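Local coordinates for protein estrogen receptor (Crassostrea gigas, PDB 4N1Y) that probably acts as a constitutively active transcription factor of the steroid hormone receptor family, represented here by its helical ligand-binding domain, at residues I10-N15 with K137-L142; L49-I53 with L223-M227; I74-W78 with M227-Q231; E118-V123 with Q200-G205. One frame throughout, in Å; residues are numbered along the deposited sequence.

Overall arrangement
From the N terminus the chain passes through the first halves of all four contacts in turn (10-15, 49-53, 74-78 and 118-123) before any is completed. Interaction 1 closes first, when 137-142 returns to helix 7-15, so it crosses each of the other three. Interaction 4 closes next at 200-205, joining helices 117-132 and 187-215 at the subunit boundary; its span falls wholly within those of interactions 2 and 3. These last two end together on helix 222-229 and share Met-227, tying the C terminus to helices 34-56 and 67-89. Their centres are about 8 Å apart, whereas interactions 1 and 4 lie on opposite sides of the chain's centre.

Interaction 1 of 4, residues I10-N15 with K137-L142; sequences ILQALN and KDELLL
The helical segments 10-15 and 137-142 cross almost perpendicularly, at 87° with their axes 9.8 Å apart, bringing Leu-11 near Asp-138 and Leu-14 near Leu-141. At the polar end, the amide of Asn-15 uses both N-H groups. ND2 gives one hydrogen to Leu-11 O (2.9 Å), one turn back on its own helix, and the other to Asp-138 OD1 (3.1 Å) across the gap. Asparagine is short enough to bond back and still reach across. Both acceptors lie in the amide plane, while the carboxylate, turned 81° from it, is met from above its own plane. The other carboxylate oxygen, OD2, is bonded to the hydroxyl of Tyr-180. Leu-141 places CD1 about equally far from ND2 and OD1 of Asn-15, roofing the amide with a methyl group.

Branched aliphatic side chains pack the rest. With CG anti to the carbonyl carbon (chi1 -69°), Leu-142 brings CD2 to 3.6 Å from Leu-14 CD1 and 3.8 Å from Leu-11 CD2, and Ile-10 CG2 also reaches it. An apolar layer is thus bordered by an amide whose two bonds fix its rotation, and Asp-138, shared between Asn-15 and Tyr-180, is probably stabilised as the anion.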
loop_
_atom_site.group_PDB
_atom_site.type_symbol
_atom_site.label_atom_id
_atom_site.label_comp_id
_atom_site.label_asym_id
_atom_site.label_seq_id
_atom_site.Cartn_x
_atom_site.Cartn_y
_atom_site.Cartn_z
ATOM N N ILE B 10 -24.777 3.452 -6.539
ATOM C CA ILE B 10 -23.690 2.666 -5.978
ATOM C C ILE B 10 -23.881 2.497 -4.471
ATOM O O ILE B 10 -23.778 1.382 -3.944
ATOM C CB ILE B 10 -22.321 3.325 -6.260
ATOM C CG1 ILE B 10 -21.984 3.245 -7.742
ATOM C CG2 ILE B 10 -21.208 2.654 -5.457
ATOM C CD1 ILE B 10 -20.786 4.079 -8.112
ATOM N N LEU B 11 -24.183 3.603 -3.786
ATOM C CA LEU B 11 -24.291 3.588 -2.331
ATOM C C LEU B 11 -25.466 2.764 -1.824
ATOM O O LEU B 11 -25.345 2.035 -0.833
ATOM C CB LEU B 11 -24.379 5.010 -1.779
ATOM C CG LEU B 11 -22.998 5.599 -1.478
ATOM C CD1 LEU B 11 -23.093 6.988 -0.873
ATOM C CD2 LEU B 11 -22.180 4.667 -0.596
ATOM N N GLN B 12 -26.606 2.887 -2.486
ATOM C CA GLN B 12 -27.735 2.044 -2.139
ATOM C C GLN B 12 -27.361 0.587 -2.314
ATOM O O GLN B 12 -27.613 -0.218 -1.429
ATOM C CB GLN B 12 -28.959 2.404 -2.966
ATOM C CG GLN B 12 -29.527 3.751 -2.572
ATOM C CD GLN B 12 -30.706 4.168 -3.431
ATOM O OE1 GLN B 12 -30.827 3.746 -4.582
ATOM N NE2 GLN B 12 -31.596 4.982 -2.866
ATOM N N ALA B 13 -26.706 0.265 -3.424
ATOM C CA ALA B 13 -26.335 -1.115 -3.707
ATOM C C ALA B 13 -25.411 -1.641 -2.607
ATOM O O ALA B 13 -25.695 -2.667 -1.978
ATOM C CB ALA B 13 -25.665 -1.219 -5.078
ATOM N N LEU B 14 -24.315 -0.926 -2.373
ATOM C CA LEU B 14 -23.373 -1.274 -1.319
ATOM C C LEU B 14 -24.023 -1.342 0.068
ATOM O O LEU B 14 -23.592 -2.110 0.930
ATOM C CB LEU B 14 -22.224 -0.268 -1.306
ATOM C CG LEU B 14 -21.347 -0.251 -2.560
ATOM C CD1 LEU B 14 -20.163 0.652 -2.333
ATOM C CD2 LEU B 14 -20.859 -1.649 -2.945
ATOM N N ASN B 15 -25.036 -0.516 0.302
ATOM C CA ASN B 15 -25.666 -0.518 1.608
ATOM C C ASN B 15 -26.638 -1.674 1.826
ATOM O O ASN B 15 -26.739 -2.177 2.945
ATOM C CB ASN B 15 -26.369 0.810 1.848
ATOM C CG ASN B 15 -25.522 1.760 2.656
ATOM O OD1 ASN B 15 -25.422 1.642 3.878
ATOM N ND2 ASN B 15 -24.869 2.691 1.972
ATOM N N LYS B 137 -19.976 5.516 7.570
ATOM C CA LYS B 137 -20.155 4.157 7.037
ATOM C C LYS B 137 -20.125 4.148 5.508
ATOM O O LYS B 137 -19.409 3.333 4.892
ATOM C CB LYS B 137 -21.462 3.533 7.516
ATOM C CG LYS B 137 -21.598 2.066 7.131
ATOM C CD LYS B 137 -23.017 1.572 7.346
ATOM C CE LYS B 137 -23.206 0.124 6.898
ATOM N NZ LYS B 137 -24.511 -0.427 7.387
ATOM N N ASP B 138 -20.888 5.066 4.905
ATOM C CA ASP B 138 -20.929 5.194 3.451
ATOM C C ASP B 138 -19.550 5.346 2.850
ATOM O O ASP B 138 -19.284 4.841 1.767
ATOM C CB ASP B 138 -21.791 6.373 3.030
ATOM C CG ASP B 138 -23.245 6.128 3.282
ATOM O OD1 ASP B 138 -23.610 4.976 3.598
ATOM O OD2 ASP B 138 -24.025 7.086 3.143
ATOM N N GLU B 139 -18.679 6.068 3.536
ATOM C CA GLU B 139 -17.322 6.202 3.049
ATOM C C GLU B 139 -16.612 4.862 3.166
ATOM O O GLU B 139 -15.886 4.475 2.256
ATOM C CB GLU B 139 -16.580 7.289 3.811
ATOM C CG GLU B 139 -17.304 8.632 3.788
ATOM C CD GLU B 139 -16.544 9.719 4.537
ATOM O OE1 GLU B 139 -16.846 9.924 5.734
ATOM O OE2 GLU B 139 -15.651 10.362 3.940
ATOM N N LEU B 140 -16.849 4.132 4.255
ATOM C CA LEU B 140 -16.190 2.841 4.406
ATOM C C LEU B 140 -16.646 1.840 3.341
ATOM O O LEU B 140 -15.821 1.141 2.738
ATOM C CB LEU B 140 -16.440 2.240 5.789
ATOM C CG LEU B 140 -15.844 0.813 5.776
ATOM C CD1 LEU B 140 -14.394 0.740 6.288
ATOM C CD2 LEU B 140 -16.735 -0.205 6.469
ATOM N N LEU B 141 -17.958 1.775 3.122
ATOM C CA LEU B 141 -18.520 0.952 2.060
ATOM C C LEU B 141 -17.804 1.230 0.729
ATOM O O LEU B 141 -17.428 0.307 0.004
ATOM C CB LEU B 141 -20.021 1.207 1.935
ATOM C CG LEU B 141 -20.800 0.692 3.148
ATOM C CD1 LEU B 141 -22.291 0.893 3.013
ATOM C CD2 LEU B 141 -20.500 -0.765 3.354
ATOM N N LEU B 142 -17.611 2.503 0.415
ATOM C CA LEU B 142 -16.942 2.864 -0.826
ATOM C C LEU B 142 -15.498 2.413 -0.773
ATOM O O LEU B 142 -14.952 1.899 -1.741
ATOM C CB LEU B 142 -17.031 4.373 -1.054
ATOM C CG LEU B 142 -18.466 4.821 -1.362
ATOM C CD1 LEU B 142 -18.529 6.336 -1.511
ATOM C CD2 LEU B 142 -19.030 4.099 -2.609
#

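Interaction 2 of 4, residues L49-I53 with L223-M227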
loop_
_atom_site.group_PDB
_atom_site.type_symbol
_atom_site.label_atom_id
_atom_site.label_comp_id
_atom_site.label_asym_id
_atom_site.label_seq_id
_atom_site.Cartn_x
_atom_site.Cartn_y
_atom_site.Cartn_z
ATOM N N LEU B 49 -14.988 -14.222 5.259
ATOM C CA LEU B 49 -14.538 -14.429 3.891
ATOM C C LEU B 49 -15.673 -14.833 2.941
ATOM O O LEU B 49 -15.798 -14.277 1.849
ATOM C CB LEU B 49 -13.427 -15.477 3.859
ATOM C CG LEU B 49 -12.658 -15.617 2.541
ATOM C CD1 LEU B 49 -12.141 -14.274 2.054
ATOM C CD2 LEU B 49 -11.509 -16.617 2.685
ATOM N N VAL B 50 -16.497 -15.790 3.355
ATOM C CA VAL B 50 -17.669 -16.186 2.574
ATOM C C VAL B 50 -18.598 -15.000 2.331
ATOM O O VAL B 50 -19.161 -14.840 1.256
ATOM C CB VAL B 50 -18.465 -17.301 3.256
ATOM C CG1 VAL B 50 -19.726 -17.583 2.476
ATOM C CG2 VAL B 50 -17.629 -18.564 3.357
ATOM N N HIS B 51 -18.769 -14.181 3.359
ATOM C CA HIS B 51 -19.592 -12.986 3.278
ATOM C C HIS B 51 -19.061 -11.964 2.279
ATOM O O HIS B 51 -19.839 -11.386 1.525
ATOM C CB HIS B 51 -19.712 -12.359 4.661
ATOM C CG HIS B 51 -20.632 -13.102 5.578
ATOM N ND1 HIS B 51 -21.995 -13.155 5.390
ATOM C CD2 HIS B 51 -20.380 -13.830 6.690
ATOM C CE1 HIS B 51 -22.544 -13.882 6.349
ATOM N NE2 HIS B 51 -21.586 -14.303 7.151
ATOM N N LEU B 52 -17.746 -11.747 2.276
ATOM C CA LEU B 52 -17.102 -10.813 1.343
ATOM C C LEU B 52 -17.387 -11.174 -0.102
ATOM O O LEU B 52 -17.806 -10.340 -0.904
ATOM C CB LEU B 52 -15.589 -10.812 1.533
ATOM C CG LEU B 52 -14.985 -10.121 2.741
ATOM C CD1 LEU B 52 -13.488 -10.286 2.662
ATOM C CD2 LEU B 52 -15.357 -8.654 2.760
ATOM N N ILE B 53 -17.115 -12.432 -0.416
ATOM C CA ILE B 53 -17.369 -13.019 -1.714
ATOM C C ILE B 53 -18.804 -12.780 -2.197
ATOM O O ILE B 53 -19.041 -12.438 -3.367
ATOM C CB ILE B 53 -17.074 -14.512 -1.638
ATOM C CG1 ILE B 53 -15.589 -14.699 -1.327
ATOM C CG2 ILE B 53 -17.564 -15.244 -2.899
ATOM C CD1 ILE B 53 -15.208 -16.121 -1.019
ATOM N N LEU B 223 -11.504 -23.131 2.252
ATOM C CA LEU B 223 -11.682 -21.820 1.647
ATOM C C LEU B 223 -10.510 -20.903 1.933
ATOM O O LEU B 223 -9.897 -20.364 1.012
ATOM C CB LEU B 223 -12.958 -21.161 2.140
ATOM C CG LEU B 223 -13.161 -19.755 1.564
ATOM C CD1 LEU B 223 -13.405 -19.766 0.066
ATOM C CD2 LEU B 223 -14.269 -18.998 2.288
ATOM N N LEU B 224 -10.178 -20.762 3.211
ATOM C CA LEU B 224 -9.071 -19.913 3.612
ATOM C C LEU B 224 -7.785 -20.500 3.038
ATOM O O LEU B 224 -6.875 -19.793 2.597
ATOM C CB LEU B 224 -8.991 -19.818 5.134
ATOM C CG LEU B 224 -8.285 -18.588 5.681
ATOM C CD1 LEU B 224 -8.796 -17.392 4.946
ATOM C CD2 LEU B 224 -8.557 -18.433 7.148
ATOM N N LYS B 225 -7.721 -21.818 3.073
ATOM C CA LYS B 225 -6.561 -22.527 2.594
ATOM C C LYS B 225 -6.357 -22.338 1.070
ATOM O O LYS B 225 -5.219 -22.223 0.614
ATOM C CB LYS B 225 -6.682 -23.984 3.011
ATOM C CG LYS B 225 -5.634 -24.908 2.495
ATOM C CD LYS B 225 -6.130 -26.331 2.700
ATOM C CE LYS B 225 -6.640 -26.519 4.131
ATOM N NZ LYS B 225 -7.221 -27.871 4.370
ATOM N N GLU B 226 -7.431 -22.275 0.280
ATOM C CA GLU B 226 -7.250 -22.043 -1.164
ATOM C C GLU B 226 -6.748 -20.616 -1.371
ATOM O O GLU B 226 -5.938 -20.355 -2.264
ATOM C CB GLU B 226 -8.529 -22.262 -1.997
ATOM C CG GLU B 226 -9.270 -23.589 -1.806
ATOM C CD GLU B 226 -10.617 -23.637 -2.549
ATOM O OE1 GLU B 226 -11.309 -22.599 -2.570
ATOM O OE2 GLU B 226 -11.029 -24.726 -3.027
ATOM N N MET B 227 -7.251 -19.683 -0.571
ATOM C CA MET B 227 -6.809 -18.302 -0.692
ATOM C C MET B 227 -5.318 -18.171 -0.438
ATOM O O MET B 227 -4.632 -17.392 -1.102
ATOM C CB MET B 227 -7.584 -17.402 0.265
ATOM C CG MET B 227 -9.050 -17.442 -0.024
ATOM S SD MET B 227 -9.383 -16.782 -1.667
ATOM C CE MET B 227 -9.478 -15.041 -1.317
#
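Leu-49 and Leu-223 approach each other with CG anti to the backbone N in both (chi1 -169° and 178°), a torsion that carries each branched end out from its helix into the gap. That reach is needed, because the two segment axes come no closer than 11.9 Å and run at 70° to each other. Leu-49 CD2 does most of the touching. It meets Leu-223 CD2 at 3.7 Å, Leu-224 CD1 at 3.6 Å and Met-227 CG at 3.8 Å, so a single methyl group is set among three residues spanning one turn of the opposing helix.

Leu-223 in turn spreads its two branches over the other helix. Its CD2 touches Val-50 CG2 at 3.6 Å, where the contact opens toward solvent, while CD1 faces Ile-53 CD1 more loosely at 4.2 Å. Leucine suits these places because its forked end can serve two neighbours at once; the shorter, beta-branched Val-50 offers one methyl, CG2, at the side. No hydrogen bond joins the segments, and the grip is wholly apolar. On the side of helix 34-56 nearer its start, Leu-224 also touches Val-42 and Glu-46.

Docking of the short C-terminal helix, 222-229, on helix 34-56 is consistent with the active position of the activation (AF-2) helix in nuclear receptor ligand-binding domains, where these elements help to form the coactivator groove, and it fits a constitutively active receptor.

Interaction 3 of 4, residues I74-W78 with M227-Q231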
loop_
_atom_site.group_PDB
_atom_site.type_symbol
_atom_site.label_atom_id
_atom_site.label_comp_id
_atom_site.label_asym_id
_atom_site.label_seq_id
_atom_site.Cartn_x
_atom_site.Cartn_y
_atom_site.Cartn_z
ATOM N N ILE B 74 -10.563 -10.940 -5.702
ATOM C CA ILE B 74 -10.733 -11.492 -4.374
ATOM C C ILE B 74 -9.433 -12.113 -3.846
ATOM O O ILE B 74 -9.038 -11.870 -2.692
ATOM C CB ILE B 74 -11.822 -12.574 -4.389
ATOM C CG1 ILE B 74 -13.138 -11.982 -4.874
ATOM C CG2 ILE B 74 -11.962 -13.222 -3.028
ATOM C CD1 ILE B 74 -13.768 -11.074 -3.878
ATOM N N GLU B 75 -8.746 -12.870 -4.703
ATOM C CA GLU B 75 -7.504 -13.518 -4.300
ATOM C C GLU B 75 -6.455 -12.475 -3.907
ATOM O O GLU B 75 -5.705 -12.663 -2.950
ATOM C CB GLU B 75 -6.961 -14.413 -5.419
ATOM C CG GLU B 75 -7.560 -15.830 -5.441
ATOM C CD GLU B 75 -7.174 -16.622 -6.681
ATOM O OE1 GLU B 75 -6.388 -16.108 -7.511
ATOM O OE2 GLU B 75 -7.667 -17.760 -6.835
ATOM N N CYS B 76 -6.444 -11.338 -4.589
ATOM C CA CYS B 76 -5.464 -10.326 -4.236
ATOM C C CYS B 76 -5.769 -9.654 -2.899
ATOM O O CYS B 76 -4.881 -9.543 -2.054
ATOM C CB CYS B 76 -5.354 -9.269 -5.332
ATOM S SG CYS B 76 -4.617 -9.842 -6.883
ATOM N N CYS B 77 -7.024 -9.268 -2.680
ATOM C CA CYS B 77 -7.306 -8.284 -1.643
ATOM C C CYS B 77 -8.125 -8.780 -0.439
ATOM O O CYS B 77 -8.517 -7.967 0.406
ATOM C CB CYS B 77 -8.040 -7.098 -2.270
ATOM S SG CYS B 77 -9.787 -7.465 -2.561
ATOM N N TRP B 78 -8.365 -10.088 -0.337
ATOM C CA TRP B 78 -9.243 -10.608 0.712
ATOM C C TRP B 78 -8.752 -10.210 2.087
ATOM O O TRP B 78 -9.542 -9.784 2.932
ATOM C CB TRP B 78 -9.360 -12.129 0.630
ATOM C CG TRP B 78 -8.048 -12.852 0.765
ATOM C CD1 TRP B 78 -7.094 -13.010 -0.204
ATOM C CD2 TRP B 78 -7.560 -13.544 1.920
ATOM N NE1 TRP B 78 -6.037 -13.738 0.283
ATOM C CE2 TRP B 78 -6.293 -14.072 1.586
ATOM C CE3 TRP B 78 -8.058 -13.747 3.212
ATOM C CZ2 TRP B 78 -5.522 -14.792 2.497
ATOM C CZ3 TRP B 78 -7.286 -14.465 4.113
ATOM C CH2 TRP B 78 -6.038 -14.981 3.748
ATOM N N MET B 227 -7.251 -19.683 -0.571
ATOM C CA MET B 227 -6.809 -18.302 -0.692
ATOM C C MET B 227 -5.318 -18.171 -0.438
ATOM O O MET B 227 -4.632 -17.392 -1.102
ATOM C CB MET B 227 -7.584 -17.402 0.265
ATOM C CG MET B 227 -9.050 -17.442 -0.024
ATOM S SD MET B 227 -9.383 -16.782 -1.667
ATOM C CE MET B 227 -9.478 -15.041 -1.317
ATOM N N LEU B 228 -4.808 -18.956 0.501
ATOM C CA LEU B 228 -3.403 -18.859 0.851
ATOM C C LEU B 228 -2.557 -19.450 -0.267
ATOM O O LEU B 228 -1.504 -18.912 -0.610
ATOM C CB LEU B 228 -3.140 -19.563 2.180
ATOM C CG LEU B 228 -3.714 -18.786 3.365
ATOM C CD1 LEU B 228 -3.549 -19.550 4.660
ATOM C CD2 LEU B 228 -3.095 -17.400 3.472
ATOM N N ASP B 229 -3.045 -20.537 -0.859
ATOM C CA ASP B 229 -2.288 -21.240 -1.890
ATOM C C ASP B 229 -2.387 -20.580 -3.264
ATOM O O ASP B 229 -1.722 -21.003 -4.207
ATOM C CB ASP B 229 -2.762 -22.697 -1.984
ATOM C CG ASP B 229 -2.404 -23.516 -0.744
ATOM O OD1 ASP B 229 -1.441 -23.159 -0.031
ATOM O OD2 ASP B 229 -3.093 -24.523 -0.476
ATOM N N ALA B 230 -3.197 -19.532 -3.355
ATOM C CA ALA B 230 -3.325 -18.714 -4.562
ATOM C C ALA B 230 -2.127 -17.788 -4.755
ATOM O O ALA B 230 -1.934 -17.232 -5.833
ATOM C CB ALA B 230 -4.617 -17.914 -4.534
ATOM N N GLN B 231 -1.338 -17.603 -3.701
ATOM C CA GLN B 231 -0.091 -16.868 -3.835
ATOM C C GLN B 231 1.062 -17.848 -4.057
ATOM O O GLN B 231 1.235 -18.379 -5.159
ATOM C CB GLN B 231 0.200 -16.018 -2.592
ATOM C CG GLN B 231 -0.909 -15.123 -1.940
ATOM C CD GLN B 231 -2.139 -14.780 -2.779
ATOM O OE1 GLN B 231 -2.060 -14.558 -3.991
ATOM N NE2 GLN B 231 -3.288 -14.677 -2.103
#
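Trp-78 lays its indole against Met-227, and its course can be traced outward from CB. That atom meets Met-227 CE at 3.5 Å and, from another direction, Leu-49. CG lies in the crowded position between the backbone N and the carbonyl carbon (chi1 59°), which swings the ring along the methionine. CG and CD1 lie beneath the terminal methyl, CE. Farther along, CB of Met-227 stands over the same face, 4.0 Å from the centroid of the five-membered ring in a CH-pi contact. Bends at chi2 and chi3 curl the methionine over the ring, leaving SD above the face at a longer 4.8 Å from that centroid, a Met-aromatic contact.

At the ring's edge NE1 and Gln-231 NE2, both donors, merely pack side by side at 3.8 Å, and the glutamine amide is nearly coplanar with the indole (19° between planes). NE2 gives a hydrogen to Glu-75 O, at 3.3 Å and from above the carbonyl plane. CZ2 touches Leu-228 CD2 at 3.7 Å, and CZ3 is reached by Leu-224. Away from the ring, Glu-75 extends past Ala-230, whose methyl group lies against its CG and carboxylate carbon; alanine is small enough to leave room.

Trp-78 and Leu-228 also meet Ile-206 and Phe-209, respectively, on helix 187-215, so the end of helix 222-229 is seated between helices 67-89 and 187-215, with helix 34-56 alongside.

Interaction 4 of 4, residues E118-V123 with Q200-G205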
loop_
_atom_site.group_PDB
_atom_site.type_symbol
_atom_site.label_atom_id
_atom_site.label_comp_id
_atom_site.label_asym_id
_atom_site.label_seq_id
_atom_site.Cartn_x
_atom_site.Cartn_y
_atom_site.Cartn_z
ATOM N N GLU B 118 3.016 -6.524 14.817
ATOM C CA GLU B 118 3.332 -5.547 13.775
ATOM C C GLU B 118 2.111 -5.374 12.900
ATOM O O GLU B 118 1.784 -4.250 12.497
ATOM C CB GLU B 118 4.595 -5.929 12.967
ATOM C CG GLU B 118 4.448 -6.496 11.549
ATOM C CD GLU B 118 5.817 -6.842 10.916
ATOM O OE1 GLU B 118 6.862 -6.485 11.506
ATOM O OE2 GLU B 118 5.853 -7.479 9.836
ATOM N N ILE B 119 1.442 -6.482 12.600
ATOM C CA ILE B 119 0.205 -6.409 11.838
ATOM C C ILE B 119 -0.868 -5.594 12.561
ATOM O O ILE B 119 -1.359 -4.600 12.026
ATOM C CB ILE B 119 -0.343 -7.805 11.523
ATOM C CG1 ILE B 119 0.591 -8.516 10.534
ATOM C CG2 ILE B 119 -1.755 -7.712 10.952
ATOM C CD1 ILE B 119 0.291 -9.977 10.353
ATOM N N PHE B 120 -1.222 -5.980 13.782
ATOM C CA PHE B 120 -2.344 -5.314 14.441
ATOM C C PHE B 120 -2.031 -3.886 14.873
ATOM O O PHE B 120 -2.932 -3.042 14.942
ATOM C CB PHE B 120 -2.820 -6.125 15.636
ATOM C CG PHE B 120 -3.474 -7.401 15.249
ATOM C CD1 PHE B 120 -4.008 -7.550 13.980
ATOM C CD2 PHE B 120 -3.547 -8.460 16.136
ATOM C CE1 PHE B 120 -4.604 -8.735 13.604
ATOM C CE2 PHE B 120 -4.146 -9.645 15.771
ATOM C CZ PHE B 120 -4.675 -9.785 14.504
ATOM N N GLU B 121 -0.754 -3.599 15.112
ATOM C CA GLU B 121 -0.368 -2.242 15.476
ATOM C C GLU B 121 -0.594 -1.270 14.333
ATOM O O GLU B 121 -0.969 -0.127 14.549
ATOM C CB GLU B 121 1.092 -2.200 15.895
ATOM C CG GLU B 121 1.314 -2.274 17.382
ATOM C CD GLU B 121 2.777 -2.137 17.730
ATOM O OE1 GLU B 121 3.480 -1.353 17.055
ATOM O OE2 GLU B 121 3.214 -2.761 18.716
ATOM N N GLN B 122 -0.386 -1.738 13.113
ATOM C CA GLN B 122 -0.654 -0.943 11.939
ATOM C C GLN B 122 -2.170 -0.756 11.731
ATOM O O GLN B 122 -2.654 0.349 11.456
ATOM C CB GLN B 122 0.008 -1.591 10.729
ATOM C CG GLN B 122 0.083 -0.704 9.507
ATOM C CD GLN B 122 0.999 -1.272 8.452
ATOM O OE1 GLN B 122 1.177 -2.489 8.358
ATOM N NE2 GLN B 122 1.621 -0.395 7.675
ATOM N N VAL B 123 -2.913 -1.848 11.859
ATOM C CA VAL B 123 -4.364 -1.796 11.746
ATOM C C VAL B 123 -5.007 -0.902 12.778
ATOM O O VAL B 123 -5.823 -0.051 12.442
ATOM C CB VAL B 123 -4.995 -3.192 11.874
ATOM C CG1 VAL B 123 -6.507 -3.075 11.843
ATOM C CG2 VAL B 123 -4.509 -4.095 10.754
ATOM N N GLN B 200 -0.149 -2.782 3.187
ATOM C CA GLN B 200 1.038 -3.297 3.847
ATOM C C GLN B 200 0.633 -4.315 4.923
ATOM O O GLN B 200 1.212 -5.402 5.031
ATOM C CB GLN B 200 1.859 -2.153 4.434
ATOM C CG GLN B 200 3.165 -2.603 5.037
ATOM C CD GLN B 200 4.063 -1.443 5.391
ATOM O OE1 GLN B 200 3.597 -0.336 5.654
ATOM N NE2 GLN B 200 5.363 -1.687 5.389
ATOM N N ALA B 201 -0.379 -3.970 5.707
ATOM C CA ALA B 201 -0.863 -4.894 6.719
ATOM C C ALA B 201 -1.395 -6.186 6.090
ATOM O O ALA B 201 -1.188 -7.276 6.625
ATOM C CB ALA B 201 -1.944 -4.237 7.564
ATOM N N GLY B 202 -2.065 -6.067 4.953
ATOM C CA GLY B 202 -2.643 -7.223 4.290
ATOM C C GLY B 202 -1.577 -8.210 3.882
ATOM O O GLY B 202 -1.692 -9.420 4.119
ATOM N N GLU B 203 -0.524 -7.676 3.280
ATOM C CA GLU B 203 0.583 -8.474 2.770
ATOM C C GLU B 203 1.231 -9.273 3.884
ATOM O O GLU B 203 1.499 -10.482 3.753
ATOM C CB GLU B 203 1.598 -7.555 2.103
ATOM C CG GLU B 203 2.809 -8.209 1.488
ATOM C CD GLU B 203 2.526 -8.725 0.098
ATOM O OE1 GLU B 203 1.381 -8.574 -0.375
ATOM O OE2 GLU B 203 3.460 -9.248 -0.538
ATOM N N ARG B 204 1.490 -8.585 4.988
ATOM C CA ARG B 204 2.065 -9.235 6.146
ATOM C C ARG B 204 1.080 -10.234 6.720
ATOM O O ARG B 204 1.468 -11.313 7.174
ATOM C CB ARG B 204 2.462 -8.200 7.177
ATOM C CG ARG B 204 3.601 -7.346 6.691
ATOM C CD ARG B 204 3.863 -6.198 7.619
ATOM N NE ARG B 204 5.097 -5.525 7.256
ATOM C CZ ARG B 204 5.468 -4.353 7.747
ATOM N NH1 ARG B 204 4.688 -3.728 8.620
ATOM N NH2 ARG B 204 6.614 -3.808 7.366
ATOM N N GLY B 205 -0.199 -9.869 6.691
ATOM C CA GLY B 205 -1.253 -10.756 7.143
ATOM C C GLY B 205 -1.228 -12.084 6.423
ATOM O O GLY B 205 -1.157 -13.145 7.051
#
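Ile-119 and Ala-201 mark the tight side of this nearly antiparallel pair, with their CA atoms 5.4 Å apart and the segment axes at 158°. A small residue permits the approach: Ala-201 offers just a methyl group, whose CB meets Val-123 CG2 at 4.1 Å. Ile-119 CD1 rests on CA of Gly-205 at 3.6 Å. The isoleucine also slides past the aliphatic base of Arg-204.

The buried Gln-122, extended with CG anti to its backbone N (chi1 -166°), bridges to Gln-200, giving a hydrogen from NE2 to OE1 of Gln-200 at 2.8 Å; the acceptor lies in the donor's amide plane, but the donor stands above the carbonyl plane. The solvent side begins at the exposed Glu-118, with its carboxylate over one face of the Arg-204 guanidinium and OE2 3.3 Å from NE. No N-H points at this oxygen, so the salt bridge rests on charge alone. Gln-200 CG covers the opposite face. The NE group is directed instead to a salt bridge with Glu-203 of the second subunit, whose carboxylate also accepts from Gln-200 NE2.

Gln-200, Arg-204 and Gln-122 thus face the dimer interface, where Gln-122 also packs on Val-153 of the second subunit. Inward, Val-123 and Ala-201 meet Leu-83 of helix 67-89, and Val-123 reaches Leu-98 of strand 97-99.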